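Long-range contacts in japanin (Rhipicephalus appendiculatus, PDB 4BOE), which binds cholesterol in its lipocalin pocket and, as a secreted tick saliva protein, modulates host immunity by blocking dendritic cell differentiation from monocytes: residues I7-L12 with T31-Q36; V41-I46 with F63-E68; T1-A6 with Y97-L102. All coordinates share one frame; numbering follows the deposited sequence.

Contact 1. Residues I7-L12 with T31-Q36; sequences INTQTL and TRYLNQ. With NAG (2-acetamido-2-deoxy-beta-D-glucopyranose), chain K.
At the entrance to the first strand of the lipocalin barrel, Leu-12 pairs with Thr-31 of strand 26-37 while the preceding loop residues lie along that strand. The pair is antiparallel and hydrogen-bonded: Leu-12 N donates to Thr-31 O at 3.0 Å, in the carbonyl plane, and Thr-31 N returns a bond to Leu-12 O at 2.8 Å. On the face they share, Leu-12 CB rests on Thr-31 CG2. One residue earlier the strand pairing gives way to looser contacts, with Thr-11 CA 3.3 Å from Thr-31 O in a CA-H...O contact and Thr-11 OG1 alongside Arg-32 CG.

Farther out, Thr-9 CG2 sits 3.6 Å from the centroid of the Tyr-33 ring, only 2° off its normal, a CH-pi contact centred on the face. The methyl is placed there because OG1 takes the position between N and C (chi1 55°), turning CG2 to the side of the backbone N. Asn-35 N lies over the opposite ring face, nearer the rim, and the ND2 of that asparagine carries an N-linked sugar.

Water 2 links the two backbones: it donates to Thr-9 O at 2.8 Å, accepts from Tyr-33 N at 3.1 Å and hydrogen-bonds Thr-11 OG1 at 2.9 Å. Thr-31 OG1, buried beside the cholesterol, is held by Ser-44 O and Arg-43 NE. Arg-43 also bonds Asn-8 O and Gln-10 O, and water 1 Ile-7 O: a buried, presumably charged guanidinium and waters thus replace regular backbone pairing for the loop carbonyls.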
# COMPACT_ATOMS: atom_id res chain seq x y z
N ILE A 7 11.00 1.11 -1.08
CA ILE A 7 12.08 1.18 -2.09
C ILE A 7 12.79 -0.15 -2.28
O ILE A 7 13.78 -0.22 -3.02
CB ILE A 7 13.03 2.34 -1.75
CG1 ILE A 7 13.66 2.19 -0.32
CG2 ILE A 7 12.27 3.65 -1.86
CD1 ILE A 7 14.96 2.73 -0.19
N ASN A 8 12.24 -1.21 -1.71
CA ASN A 8 12.74 -2.55 -1.80
C ASN A 8 11.99 -3.30 -2.90
O ASN A 8 10.98 -2.81 -3.42
CB ASN A 8 12.61 -3.28 -0.45
CG ASN A 8 13.72 -4.27 -0.19
OD1 ASN A 8 14.54 -4.54 -1.04
ND2 ASN A 8 13.75 -4.86 0.98
N THR A 9 12.50 -4.46 -3.27
CA THR A 9 12.04 -5.25 -4.41
C THR A 9 10.96 -6.28 -4.14
O THR A 9 10.51 -6.94 -5.08
CB THR A 9 13.27 -5.91 -5.06
OG1 THR A 9 13.98 -6.66 -4.07
CG2 THR A 9 14.20 -4.89 -5.69
N GLN A 10 10.48 -6.39 -2.91
CA GLN A 10 9.39 -7.33 -2.61
C GLN A 10 8.03 -6.68 -2.85
O GLN A 10 7.86 -5.49 -2.65
CB GLN A 10 9.46 -7.84 -1.17
CG GLN A 10 10.45 -9.00 -1.00
CD GLN A 10 9.96 -10.33 -1.54
OE1 GLN A 10 8.76 -10.63 -1.63
NE2 GLN A 10 10.90 -11.20 -1.86
N THR A 11 7.07 -7.48 -3.29
CA THR A 11 5.70 -7.02 -3.51
C THR A 11 5.06 -6.72 -2.18
O THR A 11 5.24 -7.49 -1.23
CB THR A 11 4.92 -8.07 -4.31
OG1 THR A 11 5.56 -8.24 -5.56
CG2 THR A 11 3.45 -7.71 -4.52
N LEU A 12 4.30 -5.62 -2.10
CA LEU A 12 3.58 -5.22 -0.89
C LEU A 12 2.09 -5.33 -1.13
O LEU A 12 1.60 -4.93 -2.17
CB LEU A 12 3.94 -3.79 -0.52
CG LEU A 12 5.36 -3.49 -0.10
CD1 LEU A 12 5.59 -1.98 -0.07
CD2 LEU A 12 5.65 -4.09 1.29
N THR A 31 1.35 -3.76 -4.69
CA THR A 31 2.31 -2.99 -5.46
C THR A 31 3.57 -3.82 -5.72
O THR A 31 4.15 -4.36 -4.78
CB THR A 31 2.60 -1.58 -4.83
OG1 THR A 31 3.69 -0.99 -5.51
CG2 THR A 31 2.99 -1.61 -3.39
N ARG A 32 3.98 -3.93 -7.01
CA ARG A 32 5.20 -4.64 -7.39
C ARG A 32 6.27 -3.64 -7.76
O ARG A 32 5.99 -2.61 -8.37
CB ARG A 32 4.99 -5.61 -8.56
CG ARG A 32 3.84 -6.57 -8.43
CD ARG A 32 4.03 -7.68 -9.42
NE ARG A 32 2.90 -8.61 -9.43
CZ ARG A 32 1.85 -8.55 -10.25
NH1 ARG A 32 1.76 -7.58 -11.16
NH2 ARG A 32 0.88 -9.45 -10.17
N TYR A 33 7.51 -4.00 -7.48
CA TYR A 33 8.68 -3.23 -7.83
C TYR A 33 8.91 -3.42 -9.33
O TYR A 33 8.87 -4.56 -9.81
CB TYR A 33 9.90 -3.78 -7.06
CG TYR A 33 11.23 -3.19 -7.46
CD1 TYR A 33 11.94 -3.67 -8.55
CD2 TYR A 33 11.80 -2.15 -6.73
CE1 TYR A 33 13.16 -3.11 -8.93
CE2 TYR A 33 13.01 -1.58 -7.10
CZ TYR A 33 13.72 -2.11 -8.17
OH TYR A 33 14.93 -1.57 -8.51
N LEU A 34 9.20 -2.34 -10.05
CA LEU A 34 9.49 -2.45 -11.50
C LEU A 34 10.94 -2.10 -11.78
O LEU A 34 11.66 -2.90 -12.34
CB LEU A 34 8.57 -1.56 -12.34
CG LEU A 34 7.08 -1.81 -12.15
CD1 LEU A 34 6.29 -0.89 -13.03
CD2 LEU A 34 6.71 -3.27 -12.43
N ASN A 35 11.39 -0.95 -11.35
CA ASN A 35 12.78 -0.59 -11.59
C ASN A 35 13.17 0.58 -10.75
O ASN A 35 12.36 1.08 -9.96
CB ASN A 35 13.02 -0.30 -13.12
CG ASN A 35 12.28 0.87 -13.72
OD1 ASN A 35 12.35 2.00 -13.21
ND2 ASN A 35 11.61 0.60 -14.86
N GLN A 36 14.40 1.03 -10.90
CA GLN A 36 14.90 2.20 -10.22
C GLN A 36 15.76 3.03 -11.16
O GLN A 36 16.57 2.47 -11.88
CB GLN A 36 15.76 1.79 -9.01
CG GLN A 36 16.22 3.01 -8.21
CD GLN A 36 16.89 2.64 -6.91
OE1 GLN A 36 17.06 1.46 -6.58
NE2 GLN A 36 17.30 3.67 -6.16
C1 NAG K . 10.92 1.59 -15.63
C2 NAG K . 11.45 1.61 -17.06
C3 NAG K . 10.79 2.77 -17.80
C4 NAG K . 9.28 2.55 -17.82
C5 NAG K . 8.75 2.31 -16.40
C6 NAG K . 7.30 1.88 -16.37
C7 NAG K . 13.70 2.53 -16.51
C8 NAG K . 15.14 2.12 -16.39
N2 NAG K . 12.91 1.67 -17.17
O3 NAG K . 11.28 2.84 -19.13
O4 NAG K . 8.62 3.68 -18.39
O5 NAG K . 9.52 1.29 -15.74
O6 NAG K . 7.03 0.82 -17.28
O7 NAG K . 13.28 3.58 -16.04
O HOH W 1 16.16 1.48 -3.65
O HOH W 2 7.99 -6.89 -6.39

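Contact 2. Residues V41-I46 with F63-E68. With CLR (cholesterol), chain C.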
# COMPACT_ATOMS: atom_id res chain seq x y z
N VAL A 41 12.17 4.95 -7.30
CA VAL A 41 11.81 3.57 -7.57
C VAL A 41 10.47 3.60 -8.29
O VAL A 41 9.55 4.28 -7.85
CB VAL A 41 11.76 2.73 -6.26
CG1 VAL A 41 11.10 1.37 -6.49
CG2 VAL A 41 13.17 2.54 -5.71
N THR A 42 10.33 2.81 -9.36
CA THR A 42 9.06 2.73 -10.07
C THR A 42 8.41 1.46 -9.62
O THR A 42 9.04 0.40 -9.60
CB THR A 42 9.22 2.79 -11.61
OG1 THR A 42 9.95 3.96 -11.93
CG2 THR A 42 7.89 2.90 -12.34
N ARG A 43 7.15 1.58 -9.23
CA ARG A 43 6.37 0.43 -8.83
C ARG A 43 5.03 0.46 -9.60
O ARG A 43 4.58 1.51 -10.04
CB ARG A 43 6.05 0.47 -7.32
CG ARG A 43 7.21 0.74 -6.35
CD ARG A 43 6.70 0.59 -4.89
NE ARG A 43 6.38 -0.80 -4.64
CZ ARG A 43 7.21 -1.75 -4.21
NH1 ARG A 43 8.44 -1.43 -3.84
NH2 ARG A 43 6.79 -3.00 -4.09
N SER A 44 4.40 -0.68 -9.69
CA SER A 44 3.05 -0.77 -10.24
C SER A 44 2.04 -0.79 -9.10
O SER A 44 2.39 -1.14 -7.98
CB SER A 44 2.89 -2.05 -11.06
OG SER A 44 3.02 -3.19 -10.23
N LEU A 45 0.81 -0.37 -9.37
CA LEU A 45 -0.31 -0.48 -8.47
C LEU A 45 -1.25 -1.45 -9.18
O LEU A 45 -1.68 -1.17 -10.28
CB LEU A 45 -0.97 0.87 -8.22
CG LEU A 45 -2.16 0.84 -7.26
CD1 LEU A 45 -1.74 0.45 -5.85
CD2 LEU A 45 -2.79 2.16 -7.24
N ILE A 46 -1.45 -2.63 -8.61
CA ILE A 46 -2.25 -3.70 -9.17
C ILE A 46 -3.50 -3.90 -8.31
O ILE A 46 -3.43 -3.87 -7.08
CB ILE A 46 -1.41 -5.01 -9.20
CG1 ILE A 46 -0.06 -4.84 -9.93
CG2 ILE A 46 -2.19 -6.18 -9.80
CD1 ILE A 46 -0.17 -4.40 -11.36
N PHE A 63 3.45 4.24 -10.42
CA PHE A 63 3.87 5.38 -9.63
C PHE A 63 5.35 5.26 -9.30
O PHE A 63 5.95 4.20 -9.42
CB PHE A 63 3.00 5.53 -8.36
CG PHE A 63 3.06 4.39 -7.37
CD1 PHE A 63 2.29 3.25 -7.54
CD2 PHE A 63 3.91 4.46 -6.27
CE1 PHE A 63 2.39 2.18 -6.65
CE2 PHE A 63 4.01 3.38 -5.39
CZ PHE A 63 3.22 2.27 -5.56
N GLN A 64 5.94 6.34 -8.90
CA GLN A 64 7.31 6.34 -8.46
C GLN A 64 7.38 6.80 -6.99
O GLN A 64 6.55 7.59 -6.56
CB GLN A 64 8.16 7.26 -9.34
CG GLN A 64 8.25 6.80 -10.77
CD GLN A 64 9.24 7.66 -11.50
OE1 GLN A 64 10.40 7.29 -11.69
NE2 GLN A 64 8.86 8.87 -11.74
N VAL A 65 8.36 6.28 -6.25
CA VAL A 65 8.58 6.64 -4.85
C VAL A 65 10.04 6.96 -4.57
O VAL A 65 10.95 6.34 -5.11
CB VAL A 65 8.02 5.58 -3.84
CG1 VAL A 65 6.53 5.40 -4.02
CG2 VAL A 65 8.71 4.24 -4.00
N LYS A 66 10.24 7.88 -3.66
CA LYS A 66 11.55 8.30 -3.20
C LYS A 66 11.55 8.30 -1.67
O LYS A 66 10.65 8.88 -1.07
CB LYS A 66 11.87 9.72 -3.70
CG LYS A 66 13.31 10.16 -3.48
CD LYS A 66 13.58 11.60 -3.85
CE LYS A 66 12.92 12.59 -2.92
NZ LYS A 66 13.49 13.96 -3.07
N TRP A 67 12.60 7.73 -1.05
CA TRP A 67 12.80 7.81 0.39
C TRP A 67 14.25 8.15 0.73
O TRP A 67 15.14 7.34 0.47
CB TRP A 67 12.38 6.54 1.10
CG TRP A 67 12.56 6.59 2.58
CD1 TRP A 67 11.94 7.44 3.46
CD2 TRP A 67 13.43 5.77 3.37
NE1 TRP A 67 12.35 7.17 4.75
CE2 TRP A 67 13.24 6.13 4.72
CE3 TRP A 67 14.44 4.85 3.05
CZ2 TRP A 67 13.95 5.53 5.75
CZ3 TRP A 67 15.18 4.28 4.08
CH2 TRP A 67 14.92 4.62 5.41
N GLU A 68 14.49 9.34 1.28
CA GLU A 68 15.82 9.74 1.77
C GLU A 68 16.03 9.00 3.13
O GLU A 68 15.08 8.95 3.91
CB GLU A 68 15.89 11.25 2.03
CG GLU A 68 15.67 12.13 0.81
CD GLU A 68 16.95 12.48 0.06
OE1 GLU A 68 17.77 11.56 -0.16
OE2 GLU A 68 17.13 13.67 -0.28
C1 CLR C . -7.35 1.19 -2.61
C2 CLR C . -8.81 0.80 -2.41
C3 CLR C . -9.12 0.57 -0.95
C4 CLR C . -8.78 1.80 -0.13
C5 CLR C . -7.38 2.30 -0.38
C6 CLR C . -6.58 2.57 0.65
C7 CLR C . -5.17 3.06 0.53
C8 CLR C . -4.85 3.60 -0.86
C9 CLR C . -5.40 2.63 -1.93
C10 CLR C . -6.95 2.46 -1.84
C11 CLR C . -4.91 2.99 -3.34
C12 CLR C . -3.40 3.20 -3.43
C13 CLR C . -2.87 4.23 -2.42
C14 CLR C . -3.34 3.76 -1.03
C15 CLR C . -2.56 4.66 -0.06
C16 CLR C . -1.19 4.76 -0.72
C17 CLR C . -1.35 4.23 -2.17
C18 CLR C . -3.39 5.64 -2.77
C19 CLR C . -7.71 3.67 -2.43
C20 CLR C . -0.42 4.95 -3.17
C21 CLR C . -0.55 4.43 -4.60
C22 CLR C . 1.05 4.89 -2.70
C23 CLR C . 1.57 3.50 -2.25
C24 CLR C . 3.01 3.56 -1.84
C25 CLR C . 3.66 2.37 -1.16
C26 CLR C . 2.88 1.12 -0.82
C27 CLR C . 5.09 2.08 -1.54
O1 CLR C . -10.53 0.31 -0.81
O HOH W 3 12.25 5.28 -11.37
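Val-41 with Val-65 and Arg-43 with Phe-63 form antiparallel hydrogen-bonded pairs flanking the non-hydrogen-bonded pair Thr-42/Gln-64, and the short strand axes approach to 4.6 Å with their directions 137° apart. The bond from Val-41 N to Val-65 O (2.9 Å) is nearly straight at 177°.

On the pocket side the Phe-63 ring is sandwiched. Arg-43 CB lies over one face, 4.2 Å from the ring centroid, and C21 of cholesterol lies over the other; Leu-45 CB approaches the edge, 3.9 Å from Phe-63 CE1. With chi1 at 63°, Phe-63 CG stands between its own N and carbonyl carbon, which brings the end of the ring nearer strand 40-49, and CE2 meets sterol C24 at 3.7 Å. Cutting the ring back to an alanine is likely to open a gap beside the sterol side chain and leave the aliphatic part of Arg-43 without its aromatic cover.

Across the sheet, water 3 bridges the Thr-42/Gln-64 pair, accepting from Thr-42 OG1 at 2.7 Å and donating to Gln-64 OE1 at 2.8 Å. The hairpin 40-49/59-66 lies between two further strands: 26-37 bonds to Thr-42 and Ser-44, while 73-78 packs Val-76 on Val-65 and Ala-78 on Phe-63.

Contact 3. Residues T1-A6 with Y97-L102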
# COMPACT_ATOMS: atom_id res chain seq x y z
N THR A 1 20.30 -2.31 10.35
CA THR A 1 18.88 -2.03 10.59
C THR A 1 17.99 -2.61 9.45
O THR A 1 18.50 -2.89 8.37
CB THR A 1 18.67 -0.51 10.78
OG1 THR A 1 18.98 0.18 9.57
CG2 THR A 1 19.49 0.07 11.95
N PRO A 2 16.67 -2.77 9.70
CA PRO A 2 15.76 -3.28 8.66
C PRO A 2 15.75 -2.47 7.39
O PRO A 2 16.05 -1.27 7.40
CB PRO A 2 14.39 -3.25 9.35
CG PRO A 2 14.69 -3.45 10.76
CD PRO A 2 15.97 -2.68 10.99
N SER A 3 15.43 -3.14 6.29
CA SER A 3 15.39 -2.51 4.97
C SER A 3 13.98 -1.86 4.75
O SER A 3 12.99 -2.50 5.09
CB SER A 3 15.74 -3.54 3.90
OG SER A 3 17.12 -3.87 4.01
N MET A 4 13.91 -0.59 4.25
CA MET A 4 12.64 0.13 4.03
C MET A 4 11.86 -0.53 2.86
O MET A 4 12.34 -0.50 1.72
CB MET A 4 12.86 1.66 3.87
CG MET A 4 11.89 2.39 2.88
SD MET A 4 10.25 2.57 3.48
CE MET A 4 9.96 4.19 3.28
N PRO A 5 10.68 -1.13 3.12
CA PRO A 5 9.95 -1.88 2.08
C PRO A 5 9.51 -1.13 0.79
O PRO A 5 9.45 -1.77 -0.28
CB PRO A 5 8.75 -2.44 2.81
CG PRO A 5 9.02 -2.30 4.20
CD PRO A 5 9.92 -1.15 4.38
N ALA A 6 9.15 0.16 0.90
CA ALA A 6 8.69 0.98 -0.22
C ALA A 6 9.69 1.06 -1.39
O ALA A 6 9.28 1.03 -2.55
CB ALA A 6 8.38 2.37 0.25
N TYR A 97 7.97 0.98 10.20
CA TYR A 97 8.25 -0.04 9.22
C TYR A 97 9.22 -1.05 9.78
O TYR A 97 9.87 -0.81 10.78
CB TYR A 97 8.77 0.57 7.88
CG TYR A 97 10.21 1.08 7.91
CD1 TYR A 97 11.27 0.24 7.66
CD2 TYR A 97 10.50 2.41 8.21
CE1 TYR A 97 12.58 0.69 7.70
CE2 TYR A 97 11.80 2.88 8.23
CZ TYR A 97 12.84 2.00 8.00
OH TYR A 97 14.16 2.41 8.00
N ASP A 98 9.32 -2.16 9.10
CA ASP A 98 10.28 -3.23 9.33
C ASP A 98 10.55 -3.85 7.93
O ASP A 98 10.10 -3.29 6.93
CB ASP A 98 9.70 -4.26 10.32
CG ASP A 98 10.72 -5.10 11.08
OD1 ASP A 98 11.84 -5.31 10.55
OD2 ASP A 98 10.40 -5.57 12.18
N ASN A 99 11.26 -4.98 7.86
CA ASN A 99 11.57 -5.64 6.60
C ASN A 99 10.32 -6.05 5.83
O ASN A 99 10.36 -6.04 4.60
CB ASN A 99 12.41 -6.91 6.86
CG ASN A 99 13.77 -6.60 7.42
OD1 ASN A 99 14.49 -5.75 6.88
ND2 ASN A 99 14.14 -7.26 8.51
N ASP A 100 9.22 -6.40 6.54
CA ASP A 100 8.07 -6.93 5.88
C ASP A 100 6.77 -6.18 6.14
O ASP A 100 5.72 -6.67 5.76
CB ASP A 100 7.97 -8.43 6.24
CG ASP A 100 9.14 -9.24 5.65
OD1 ASP A 100 9.08 -9.59 4.44
OD2 ASP A 100 10.14 -9.42 6.34
N PHE A 101 6.83 -4.95 6.65
CA PHE A 101 5.62 -4.14 6.78
C PHE A 101 5.92 -2.65 6.74
O PHE A 101 7.03 -2.22 7.02
CB PHE A 101 4.74 -4.52 7.99
CG PHE A 101 5.12 -3.82 9.26
CD1 PHE A 101 4.60 -2.57 9.55
CD2 PHE A 101 6.05 -4.36 10.14
CE1 PHE A 101 5.04 -1.86 10.66
CE2 PHE A 101 6.47 -3.66 11.26
CZ PHE A 101 5.97 -2.41 11.51
N LEU A 102 4.91 -1.89 6.33
CA LEU A 102 4.98 -0.45 6.25
C LEU A 102 3.63 0.14 6.65
O LEU A 102 2.59 -0.31 6.17
CB LEU A 102 5.35 -0.08 4.80
CG LEU A 102 5.41 1.38 4.47
CD1 LEU A 102 6.52 2.10 5.29
CD2 LEU A 102 5.61 1.57 2.99
O HOH W 4 12.08 -4.42 3.13
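Tyr-97 meets the N-terminal segment along the whole length of its side chain. Its CB lies 4.1 Å from Pro-5 CD, and CD1 comes closer to that same CD, at 3.8 Å. One atom farther, CE1 is 3.7 Å from Met-4 CA, with Pro-2 O at the ring edge near the plane. CZ lies beneath Met-4 CB, which makes a CH-pi contact over the face, and the terminal OH packs on Trp-67. Met-4 then bends at chi2 (72°), which brings SD back above the ring, 4.8 Å from the centroid and 13° off the normal: a rather distant Met-aromatic contact. From there the sulfur also touches Leu-102 CD1 at 4.2 Å, while Ala-6 CB rests on Leu-102 CD2.

Polar bonds fix the outer end, at the turn between strands 91-98 and 101-106. Ser-3 N donates to Asn-99 OD1 (2.8 Å), tilted 23° from the amide's carbonyl plane, and water 4 donates to both Ser-3 O and Asn-99 O. Asp-98 OD1 takes the N-H of Asn-99 at 2.8 Å. The contact thus grades from a hydrated, hydrogen-bonded rim at the turn to an apolar interior, where Ala-6 CB comes up against C27 at the end of the cholesterol tail.

From the N terminus, residues 1-6 enter contact 3 and residues 7-12 enter contact 1 without a break. Contact 1 closes first, when strand 26-37 returns at 31-36; contact 2 opens five residues later and closes at 63-68, so these two follow in series. Contact 3 closes last, at 97-102, and its long loop encloses both. None of the three cross. The leading peptide is thereby tied to two separate parts of the barrel, strand 26-37 and the 91-98/101-106 hairpin. Contact 2 joins strands 40-49 and 59-66. It also meets the leading peptide, where Arg-43 NH1 bonds Ala-6 O and Trp-67 touches Met-4, and backbone bonds link Thr-42 to Leu-34 and Asn-35.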